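PDB 1ZZM: putative deoxyribonuclease yjjV from Escherichia coli, which is probably a metal-dependent hydrolase of the TatD family that acts on ester bonds with two divalent cations held in its active site. Local coordinates for residues Ala195-Pro198 against Leu199-Leu203. Numbering follows the deposited sequence.
Sequences AKLP and LASLL
S201 folds back on P198 and meets its carbonyl oxygen twice. The backbone N of S201 donates to P198 O at 2.9 Å, nearly straight at the hydrogen (163°) but from above the carbonyl plane. S201 OG reaches the same P198 O, also at 2.9 Å, lying in that plane. The backbone bond closes a tight turn of 3-10 type through L199 and A200, and the hydroxyl doubles the grip. To do this OG stands between its own N and carbonyl carbon (chi1 79°), which turns it back toward P198 O. Serine suits the place, being short enough to curl back while its OG packs 3.7 Å from L197 CB and 4.0 Å from P198 CD. Were the hydroxyl lost, with an alanine here, P198 O would probably give up the bond from OG while keeping the one from the backbone N, and a small gap would be likely to open beside L197 CB. The proline ring, having no N-H to satisfy, fits an extended link between helix and turn. A second contact joins L197 CD1 to L202 CD2 at 4.0 Å, the two branched side chains crossing obliquely; both are buried, where a branched apolar side chain can fill space against strand 175-178. Further out, N251 ND2 donates to the carbonyl oxygens of L199 and L202, and R237 NH1 to that of L197. The whole forms the return link of a beta-alpha-beta crossover in the TIM-barrel-like fold: the chain leaves helix 190-196, turns, and enters strand 202-204 beside parallel strand 175-178, with L197 and S201 against helix 163-171 and L199 against helix 241-256.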
ATOM      1  N   ALA A 195     -13.759   9.476   7.346  1.00 15.42           N
ATOM      2  CA  ALA A 195     -14.046  10.769   7.957  1.00 16.12           C
ATOM      3  C   ALA A 195     -13.864  10.714   9.473  1.00 17.60           C
ATOM      4  O   ALA A 195     -13.581  11.726  10.100  1.00 22.68           O
ATOM      5  CB  ALA A 195     -15.489  11.193   7.627  1.00 18.36           C
ATOM      6  N   LYS A 196     -14.002   9.544  10.065  1.00 17.18           N
ATOM      7  CA  LYS A 196     -13.903   9.433  11.519  1.00 21.23           C
ATOM      8  C   LYS A 196     -12.569   8.998  12.115  1.00 19.69           C
ATOM      9  O   LYS A 196     -12.304   9.260  13.295  1.00 21.58           O
ATOM     10  CB  LYS A 196     -14.982   8.495  12.037  1.00 24.14           C
ATOM     11  CG  LYS A 196     -16.371   8.848  11.552  1.00 31.98           C
ATOM     12  CD  LYS A 196     -17.369   7.775  11.956  1.00 37.59           C
ATOM     13  CE  LYS A 196     -18.719   7.991  11.270  1.00 39.59           C
ATOM     14  NZ  LYS A 196     -19.678   6.902  11.609  1.00 42.11           N
ATOM     15  N   LEU A 197     -11.741   8.322  11.333  1.00 16.70           N
ATOM     16  CA  LEU A 197     -10.459   7.860  11.878  1.00 14.76           C
ATOM     17  C   LEU A 197      -9.539   9.014  12.266  1.00 15.60           C
ATOM     18  O   LEU A 197      -9.654  10.114  11.736  1.00 12.61           O
ATOM     19  CB  LEU A 197      -9.745   6.964  10.851  1.00 16.19           C
ATOM     20  CG  LEU A 197     -10.490   5.668  10.423  1.00 14.72           C
ATOM     21  CD1 LEU A 197      -9.726   4.950   9.270  1.00 12.40           C
ATOM     22  CD2 LEU A 197     -10.622   4.735  11.635  1.00 11.55           C
ATOM     23  N   PRO A 198      -8.617   8.768  13.216  1.00 13.49           N
ATOM     24  CA  PRO A 198      -7.642   9.770  13.685  1.00 15.41           C
ATOM     25  C   PRO A 198      -6.799  10.144  12.468  1.00 16.80           C
ATOM     26  O   PRO A 198      -6.389   9.264  11.698  1.00 12.06           O
ATOM     27  CB  PRO A 198      -6.781   9.005  14.667  1.00 13.70           C
ATOM     28  CG  PRO A 198      -7.710   7.912  15.193  1.00 17.54           C
ATOM     29  CD  PRO A 198      -8.527   7.511  13.974  1.00 16.44           C
ATOM     30  N   LEU A 199      -6.515  11.424  12.302  1.00 13.18           N
ATOM     31  CA  LEU A 199      -5.719  11.849  11.159  1.00 18.63           C
ATOM     32  C   LEU A 199      -4.344  11.160  11.075  1.00 16.07           C
ATOM     33  O   LEU A 199      -3.807  10.967   9.981  1.00 14.11           O
ATOM     34  CB  LEU A 199      -5.505  13.362  11.211  1.00 18.47           C
ATOM     35  CG  LEU A 199      -5.024  14.041   9.927  1.00 19.85           C
ATOM     36  CD1 LEU A 199      -5.917  13.599   8.742  1.00 22.05           C
ATOM     37  CD2 LEU A 199      -5.127  15.571  10.101  1.00 19.59           C
ATOM     38  N   ALA A 200      -3.771  10.813  12.227  1.00 13.08           N
ATOM     39  CA  ALA A 200      -2.455  10.189  12.252  1.00 13.53           C
ATOM     40  C   ALA A 200      -2.499   8.778  11.739  1.00 14.01           C
ATOM     41  O   ALA A 200      -1.453   8.174  11.529  1.00 12.10           O
ATOM     42  CB  ALA A 200      -1.882  10.195  13.674  1.00 15.10           C
ATOM     43  N   SER A 201      -3.696   8.230  11.511  1.00 10.45           N
ATOM     44  CA  SER A 201      -3.718   6.850  11.037  1.00 13.21           C
ATOM     45  C   SER A 201      -3.806   6.691   9.508  1.00 12.85           C
ATOM     46  O   SER A 201      -3.714   5.577   9.000  1.00 14.30           O
ATOM     47  CB  SER A 201      -4.899   6.107  11.650  1.00 14.60           C
ATOM     48  OG  SER A 201      -6.091   6.437  10.984  1.00 21.65           O
ATOM     49  N   LEU A 202      -3.953   7.797   8.796  1.00 10.57           N
ATOM     50  CA  LEU A 202      -4.135   7.769   7.344  1.00 10.63           C
ATOM     51  C   LEU A 202      -2.902   7.921   6.443  1.00 10.85           C
ATOM     52  O   LEU A 202      -2.000   8.689   6.738  1.00 11.72           O
ATOM     53  CB  LEU A 202      -5.124   8.869   6.947  1.00 10.39           C
ATOM     54  CG  LEU A 202      -6.435   8.929   7.740  1.00 16.30           C
ATOM     55  CD1 LEU A 202      -7.330  10.033   7.153  1.00 16.09           C
ATOM     56  CD2 LEU A 202      -7.144   7.570   7.704  1.00 12.20           C
ATOM     57  N   LEU A 203      -2.878   7.151   5.352  1.00  8.78           N
ATOM     58  CA  LEU A 203      -1.819   7.283   4.356  1.00  9.93           C
ATOM     59  C   LEU A 203      -2.554   7.492   3.031  1.00 11.25           C
ATOM     60  O   LEU A 203      -3.701   7.034   2.865  1.00 12.17           O
ATOM     61  CB  LEU A 203      -0.953   6.023   4.232  1.00  9.07           C
ATOM     62  CG  LEU A 203      -0.078   5.707   5.439  1.00 11.00           C
ATOM     63  CD1 LEU A 203       0.818   4.495   5.076  1.00 11.95           C
ATOM     64  CD2 LEU A 203       0.772   6.876   5.790  1.00 10.96           C
TER